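Local coordinates for protein ribonucleoside-diphosphate reductase, alpha chain (Actinobacillus ureae ATCC 25976, PDB 6DQX) that probably reduces ribonucleoside diphosphates to deoxyribonucleotides, as the catalytic subunit of a class Id ribonucleotide reductase, at residues F181-I187 and M208-V214; F138-R144 and S154-F160. One frame throughout, in Å; residues are numbered along the deposited sequence.

Contact 1: residues F181-I187 and M208-V214. With EDO (1,2-ethanediol), chain G.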
loop_
_atom_site.group_PDB
_atom_site.type_symbol
_atom_site.label_atom_id
_atom_site.label_comp_id
_atom_site.label_asym_id
_atom_site.label_seq_id
_atom_site.Cartn_x
_atom_site.Cartn_y
_atom_site.Cartn_z
ATOM N N PHE A 181 -7.832 9.876 5.859
ATOM C CA PHE A 181 -8.530 9.176 4.802
ATOM C C PHE A 181 -9.909 8.741 5.256
ATOM O O PHE A 181 -10.096 8.303 6.413
ATOM C CB PHE A 181 -7.694 7.950 4.371
ATOM C CG PHE A 181 -8.324 7.134 3.285
ATOM C CD1 PHE A 181 -8.219 7.517 1.949
ATOM C CD2 PHE A 181 -8.969 5.966 3.575
ATOM C CE1 PHE A 181 -8.779 6.749 0.942
ATOM C CE2 PHE A 181 -9.551 5.202 2.591
ATOM C CZ PHE A 181 -9.455 5.595 1.261
ATOM N N ALA A 182 -10.878 8.845 4.363
ATOM C CA ALA A 182 -12.212 8.331 4.592
ATOM C C ALA A 182 -12.642 7.417 3.485
ATOM O O ALA A 182 -12.586 7.777 2.294
ATOM C CB ALA A 182 -13.231 9.467 4.726
ATOM N N GLY A 183 -13.080 6.226 3.863
ATOM C CA GLY A 183 -13.629 5.268 2.904
ATOM C C GLY A 183 -15.138 5.257 2.960
ATOM O O GLY A 183 -15.702 5.330 4.042
ATOM N N TYR A 184 -15.789 5.145 1.811
ATOM C CA TYR A 184 -17.253 5.050 1.728
ATOM C C TYR A 184 -17.735 3.691 1.207
ATOM O O TYR A 184 -17.242 3.201 0.189
ATOM C CB TYR A 184 -17.787 6.159 0.833
ATOM C CG TYR A 184 -17.741 7.533 1.478
ATOM C CD1 TYR A 184 -16.562 8.260 1.547
ATOM C CD2 TYR A 184 -18.892 8.107 1.995
ATOM C CE1 TYR A 184 -16.530 9.523 2.125
ATOM C CE2 TYR A 184 -18.873 9.368 2.567
ATOM C CZ TYR A 184 -17.704 10.068 2.620
ATOM O OH TYR A 184 -17.688 11.311 3.175
ATOM N N ILE A 185 -18.747 3.142 1.879
ATOM C CA ILE A 185 -19.341 1.840 1.548
ATOM C C ILE A 185 -20.875 1.975 1.558
ATOM O O ILE A 185 -21.433 2.684 2.408
ATOM C CB ILE A 185 -18.815 0.772 2.564
ATOM C CG1 ILE A 185 -19.122 -0.653 2.112
ATOM C CG2 ILE A 185 -19.326 1.017 3.977
ATOM C CD1 ILE A 185 -18.278 -1.103 0.949
ATOM N N ASP A 186 -21.562 1.301 0.641
ATOM C CA ASP A 186 -23.034 1.349 0.610
ATOM C C ASP A 186 -23.606 0.481 1.740
ATOM O O ASP A 186 -23.032 -0.573 2.072
ATOM C CB ASP A 186 -23.547 0.901 -0.723
ATOM C CG ASP A 186 -22.951 1.716 -1.867
ATOM O OD1 ASP A 186 -23.515 2.776 -2.247
ATOM O OD2 ASP A 186 -21.868 1.312 -2.335
ATOM N N ILE A 187 -24.709 0.938 2.343
ATOM C CA ILE A 187 -25.340 0.201 3.462
ATOM C C ILE A 187 -25.856 -1.176 3.023
ATOM O O ILE A 187 -25.965 -2.077 3.866
ATOM C CB ILE A 187 -26.471 1.029 4.134
ATOM C CG1 ILE A 187 -26.783 0.474 5.547
ATOM C CG2 ILE A 187 -27.679 1.139 3.231
ATOM C CD1 ILE A 187 -27.599 1.402 6.412
ATOM N N MET A 208 -8.254 5.336 9.767
ATOM C CA MET A 208 -9.090 5.900 8.722
ATOM C C MET A 208 -10.510 6.071 9.230
ATOM O O MET A 208 -10.972 5.350 10.145
ATOM C CB MET A 208 -9.058 5.070 7.444
ATOM C CG MET A 208 -9.648 3.688 7.528
ATOM S SD MET A 208 -9.725 2.905 5.913
ATOM C CE MET A 208 -11.393 3.265 5.412
ATOM N N TYR A 209 -11.186 7.063 8.662
ATOM C CA TYR A 209 -12.615 7.251 8.910
ATOM C C TYR A 209 -13.432 6.548 7.840
ATOM O O TYR A 209 -12.890 6.061 6.834
ATOM C CB TYR A 209 -12.950 8.745 8.912
ATOM C CG TYR A 209 -12.158 9.518 9.919
ATOM C CD1 TYR A 209 -12.335 9.290 11.288
ATOM C CD2 TYR A 209 -11.223 10.472 9.515
ATOM C CE1 TYR A 209 -11.597 9.993 12.231
ATOM C CE2 TYR A 209 -10.475 11.190 10.451
ATOM C CZ TYR A 209 -10.668 10.945 11.803
ATOM O OH TYR A 209 -9.922 11.645 12.725
ATOM N N TYR A 210 -14.739 6.466 8.050
ATOM C CA TYR A 210 -15.632 5.959 7.037
ATOM C C TYR A 210 -17.009 6.581 7.066
ATOM O O TYR A 210 -17.445 7.137 8.075
ATOM C CB TYR A 210 -15.757 4.416 7.029
ATOM C CG TYR A 210 -16.579 3.796 8.165
ATOM C CD1 TYR A 210 -16.203 3.952 9.489
ATOM C CD2 TYR A 210 -17.728 3.088 7.891
ATOM C CE1 TYR A 210 -16.960 3.405 10.525
ATOM C CE2 TYR A 210 -18.490 2.531 8.899
ATOM C CZ TYR A 210 -18.089 2.684 10.206
ATOM O OH TYR A 210 -18.877 2.139 11.160
ATOM N N GLY A 211 -17.650 6.466 5.908
ATOM C CA GLY A 211 -19.008 6.869 5.682
ATOM C C GLY A 211 -19.800 5.752 5.062
ATOM O O GLY A 211 -19.255 4.883 4.359
ATOM N N VAL A 212 -21.103 5.787 5.301
ATOM C CA VAL A 212 -22.027 4.805 4.778
ATOM C C VAL A 212 -23.020 5.465 3.832
ATOM O O VAL A 212 -23.673 6.474 4.183
ATOM C CB VAL A 212 -22.749 4.063 5.914
ATOM C CG1 VAL A 212 -23.821 3.145 5.338
ATOM C CG2 VAL A 212 -21.733 3.256 6.725
ATOM N N CYS A 213 -23.114 4.916 2.636
ATOM C CA CYS A 213 -24.020 5.434 1.619
ATOM C C CYS A 213 -25.386 4.779 1.724
ATOM O O CYS A 213 -25.522 3.573 1.559
ATOM C CB CYS A 213 -23.422 5.283 0.215
ATOM S SG CYS A 213 -21.666 5.659 0.149
ATOM N N VAL A 214 -26.402 5.593 2.009
ATOM C CA VAL A 214 -27.735 5.113 2.355
ATOM C C VAL A 214 -28.763 5.677 1.393
ATOM O O VAL A 214 -28.928 6.913 1.327
ATOM C CB VAL A 214 -28.122 5.589 3.782
ATOM C CG1 VAL A 214 -29.500 5.057 4.163
ATOM C CG2 VAL A 214 -27.073 5.170 4.788
HETATM C C1 EDO G . -29.451 -4.960 3.512
HETATM O O1 EDO G . -30.079 -4.547 2.296
HETATM C C2 EDO G . -28.013 -4.471 3.422
HETATM O O2 EDO G . -27.026 -4.863 4.394
#
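Met208 sets CG between its backbone N and carbonyl carbon (chi1 66°) and bends at SD, while Phe181 swings its ring away from its own N (chi1 179°); the two side chains thus run side by side, in a Met-aromatic contact at the ring edge. Met208 SD lies 3.9 Å from Phe181 CD2, and the CE methyl reaches on to Gly183 N at 3.7 Å, packing against bare backbone where glycine has no side chain to intervene. Gly211 plays the same part on the other face: the Tyr184 ring lies over its backbone, with Tyr184 CD2 3.9 Å from Gly211 CA, and Cys213 SG sits at the edge of this ring. The tyrosine hydroxyl is held elsewhere, by the carbonyl of Asn273.

Between these side chains the backbones pair as neighbouring parallel strands of the reductase barrel, joined through helix 192-195 in a beta-alpha-beta unit. Six N-H···O bonds alternate along them, from Tyr209 N to Phe181 O (2.8 Å) through to Ile187 N to Cys213 O (2.9 Å). Where strand 181-186 ends, Ile187 packs on the neighbouring strand, its CB 3.6 Å from Val212 CG1.

Asp186 brings its carboxylate beside Cys213, OD1 to CB 3.5 Å, but its polar partners are Lys251 and Tyr137. The lysine, and a magnesium ion about 5 Å from the side chain, would favour the charged form of this buried carboxylate. Each N-H and C=O bonded between the strands has its partner there, so burying this backbone should cost little.

Contact 2: residues F138-R144 and S154-F160; sequences FGDIRPR and SDGSFNF. With EDO (1,2-ethanediol), chain H.
Phe138 directs its ring at the start of helix 156-170, bringing CD2 to 3.9 Å from the carbonyl O of Ser157; Trp195 and Phe164 pack round the same ring, a fitting place for a large aromatic. A type I turn, closed by Ile141 N to Phe138 O, then returns the chain to the helix. Ile141 turns CG2 away from its own N, setting this methyl 3.9 Å from Ser157 CA and 4.0 Å from Phe160 CD2, where a branched aliphatic side chain can fill the angle between helix backbone and ring. Phe160 also packs on Val170 of the second subunit, whose O accepts from Asn159 ND2. This is the strand-to-helix connection of the beta-alpha-beta crossover from strand 134-137 through helix 156-170 to strand 181-186. Arg142 O receives the CA-H of Gly156, whose positive phi favours glycine; Ser154, before the turn into the helix, accepts from Gly156 N at OG (3.1 Å), a capping bond. Arg142 itself passes NH2 beside Ser154 CB and makes a salt bridge with Asp112. Arg144 bends at chi3 (-70°) to lay one guanidinium face on the carbonyl of Asp155, the O 3.1 Å above its plane. Its NH1 forms a long salt bridge with Asp155 OD1; a water donating to OD1 also takes a weak bond from NH1, and NH2 pairs with Glu194.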
loop_
_atom_site.group_PDB
_atom_site.type_symbol
_atom_site.label_atom_id
_atom_site.label_comp_id
_atom_site.label_asym_id
_atom_site.label_seq_id
_atom_site.Cartn_x
_atom_site.Cartn_y
_atom_site.Cartn_z
ATOM N N PHE A 138 -15.526 2.478 -2.003
ATOM C CA PHE A 138 -15.248 1.013 -1.944
ATOM C C PHE A 138 -16.396 0.142 -2.424
ATOM O O PHE A 138 -16.246 -1.093 -2.535
ATOM C CB PHE A 138 -14.889 0.621 -0.503
ATOM C CG PHE A 138 -13.537 1.068 -0.075
ATOM C CD1 PHE A 138 -13.286 2.398 0.222
ATOM C CD2 PHE A 138 -12.482 0.157 0.039
ATOM C CE1 PHE A 138 -12.048 2.831 0.627
ATOM C CE2 PHE A 138 -11.250 0.593 0.447
ATOM C CZ PHE A 138 -11.008 1.924 0.739
ATOM N N GLY A 139 -17.546 0.745 -2.721
ATOM C CA GLY A 139 -18.770 -0.013 -2.925
ATOM C C GLY A 139 -18.900 -0.870 -4.168
ATOM O O GLY A 139 -19.813 -1.698 -4.254
ATOM N N ASP A 140 -18.031 -0.670 -5.156
ATOM C CA ASP A 140 -18.029 -1.532 -6.334
ATOM C C ASP A 140 -17.018 -2.679 -6.235
ATOM O O ASP A 140 -16.939 -3.496 -7.150
ATOM C CB ASP A 140 -17.848 -0.705 -7.617
ATOM C CG ASP A 140 -19.150 -0.018 -8.061
ATOM O OD1 ASP A 140 -20.239 -0.395 -7.605
ATOM O OD2 ASP A 140 -19.073 0.881 -8.913
ATOM N N ILE A 141 -16.284 -2.756 -5.132
ATOM C CA ILE A 141 -15.461 -3.946 -4.830
ATOM C C ILE A 141 -16.400 -5.112 -4.483
ATOM O O ILE A 141 -17.288 -5.002 -3.623
ATOM C CB ILE A 141 -14.475 -3.678 -3.675
ATOM C CG1 ILE A 141 -13.489 -2.564 -4.052
ATOM C CG2 ILE A 141 -13.726 -4.954 -3.307
ATOM C CD1 ILE A 141 -12.677 -2.038 -2.893
ATOM N N ARG A 142 -16.190 -6.265 -5.111
ATOM C CA ARG A 142 -17.058 -7.401 -4.836
ATOM C C ARG A 142 -16.872 -7.838 -3.373
ATOM O O ARG A 142 -15.778 -7.709 -2.843
ATOM C CB ARG A 142 -16.765 -8.550 -5.786
ATOM C CG ARG A 142 -17.490 -8.451 -7.126
ATOM C CD ARG A 142 -17.056 -9.553 -8.089
ATOM N NE ARG A 142 -15.651 -9.397 -8.482
ATOM C CZ ARG A 142 -14.590 -9.960 -7.898
ATOM N NH1 ARG A 142 -13.376 -9.707 -8.383
ATOM N NH2 ARG A 142 -14.712 -10.762 -6.842
ATOM N N PRO A 143 -17.942 -8.315 -2.722
ATOM C CA PRO A 143 -17.912 -8.647 -1.291
ATOM C C PRO A 143 -17.177 -9.952 -0.952
ATOM O O PRO A 143 -16.889 -10.751 -1.847
ATOM C CB PRO A 143 -19.390 -8.758 -0.928
ATOM C CG PRO A 143 -20.062 -9.152 -2.185
ATOM C CD PRO A 143 -19.280 -8.531 -3.303
ATOM N N ARG A 144 -16.879 -10.135 0.333
ATOM C CA ARG A 144 -16.159 -11.312 0.816
ATOM C C ARG A 144 -16.902 -12.562 0.349
ATOM O O ARG A 144 -18.122 -12.644 0.472
ATOM C CB ARG A 144 -16.073 -11.302 2.341
ATOM C CG ARG A 144 -15.212 -12.415 2.923
ATOM C CD ARG A 144 -15.192 -12.359 4.440
ATOM N NE ARG A 144 -14.443 -11.203 4.922
ATOM C CZ ARG A 144 -13.113 -11.096 4.950
ATOM N NH1 ARG A 144 -12.312 -12.070 4.501
ATOM N NH2 ARG A 144 -12.567 -9.977 5.421
ATOM N N SER A 154 -12.802 -14.185 -3.099
ATOM C CA SER A 154 -12.334 -12.864 -2.675
ATOM C C SER A 154 -12.505 -12.619 -1.187
ATOM O O SER A 154 -13.360 -13.202 -0.526
ATOM C CB SER A 154 -13.057 -11.743 -3.421
ATOM O OG SER A 154 -12.595 -10.493 -2.936
ATOM N N ASP A 155 -11.674 -11.714 -0.687
ATOM C CA ASP A 155 -11.663 -11.347 0.720
ATOM C C ASP A 155 -12.510 -10.099 1.020
ATOM O O ASP A 155 -12.717 -9.769 2.181
ATOM C CB ASP A 155 -10.228 -11.124 1.161
ATOM C CG ASP A 155 -9.405 -12.382 1.056
ATOM O OD1 ASP A 155 -9.549 -13.252 1.958
ATOM O OD2 ASP A 155 -8.644 -12.485 0.074
ATOM N N GLY A 156 -12.976 -9.430 -0.032
ATOM C CA GLY A 156 -13.963 -8.360 0.082
ATOM C C GLY A 156 -13.360 -6.994 0.333
ATOM O O GLY A 156 -12.144 -6.829 0.407
ATOM N N SER A 157 -14.247 -6.010 0.481
ATOM C CA SER A 157 -13.878 -4.605 0.530
ATOM C C SER A 157 -13.212 -4.183 1.829
ATOM O O SER A 157 -12.362 -3.285 1.837
ATOM C CB SER A 157 -15.138 -3.771 0.306
ATOM O OG SER A 157 -16.085 -4.020 1.346
ATOM N N PHE A 158 -13.610 -4.798 2.942
ATOM C CA PHE A 158 -12.992 -4.488 4.224
ATOM C C PHE A 158 -11.510 -4.887 4.261
ATOM O O PHE A 158 -10.650 -4.141 4.757
ATOM C CB PHE A 158 -13.761 -5.149 5.365
ATOM C CG PHE A 158 -13.163 -4.886 6.708
ATOM C CD1 PHE A 158 -12.183 -5.735 7.221
ATOM C CD2 PHE A 158 -13.532 -3.761 7.445
ATOM C CE1 PHE A 158 -11.591 -5.479 8.445
ATOM C CE2 PHE A 158 -12.954 -3.505 8.670
ATOM C CZ PHE A 158 -11.983 -4.363 9.175
ATOM N N ASN A 159 -11.218 -6.062 3.721
ATOM C CA ASN A 159 -9.844 -6.515 3.534
ATOM C C ASN A 159 -8.986 -5.432 2.842
ATOM O O ASN A 159 -7.922 -5.070 3.333
ATOM C CB ASN A 159 -9.870 -7.824 2.723
ATOM C CG ASN A 159 -8.482 -8.331 2.378
ATOM O OD1 ASN A 159 -7.736 -8.711 3.249
ATOM N ND2 ASN A 159 -8.148 -8.328 1.091
ATOM N N PHE A 160 -9.461 -4.881 1.719
ATOM C CA PHE A 160 -8.690 -3.828 1.037
ATOM C C PHE A 160 -8.599 -2.502 1.806
ATOM O O PHE A 160 -7.640 -1.750 1.632
ATOM C CB PHE A 160 -9.192 -3.592 -0.392
ATOM C CG PHE A 160 -9.014 -4.781 -1.266
ATOM C CD1 PHE A 160 -7.729 -5.238 -1.581
ATOM C CD2 PHE A 160 -10.094 -5.480 -1.710
ATOM C CE1 PHE A 160 -7.561 -6.360 -2.350
ATOM C CE2 PHE A 160 -9.936 -6.614 -2.484
ATOM C CZ PHE A 160 -8.661 -7.050 -2.810
HETATM C C1 EDO H . -9.876 -8.544 -6.464
HETATM O O1 EDO H . -10.534 -9.158 -7.572
HETATM C C2 EDO H . -10.633 -7.271 -6.118
HETATM O O2 EDO H . -11.979 -7.592 -5.742
HETATM O O HOH W 1 -11.778 -14.220 2.617
#

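In the fold
From the N terminus, strand 134-137 runs into 138-144, and contact 2 closes the short loop, partly unmodelled, that leads to the start of helix 156-170. The chain then follows this helix and reaches strand 181-186 after another unmodelled gap; contact 1 closes the next loop, over helix 192-195 to strand 209-213. The two loops are in series, neither nesting nor crossing, and their centres lie 13 Å apart. Contact 2 holds the loop after strand 134-137 against helix 156-170, and contact 1 joins strands 181-186 and 209-213. The two are linked by a probable hydrogen bond of 2.9 Å between Phe138 N and Tyr184 O, and by Ile185 CD1 packing on Ser157 OG.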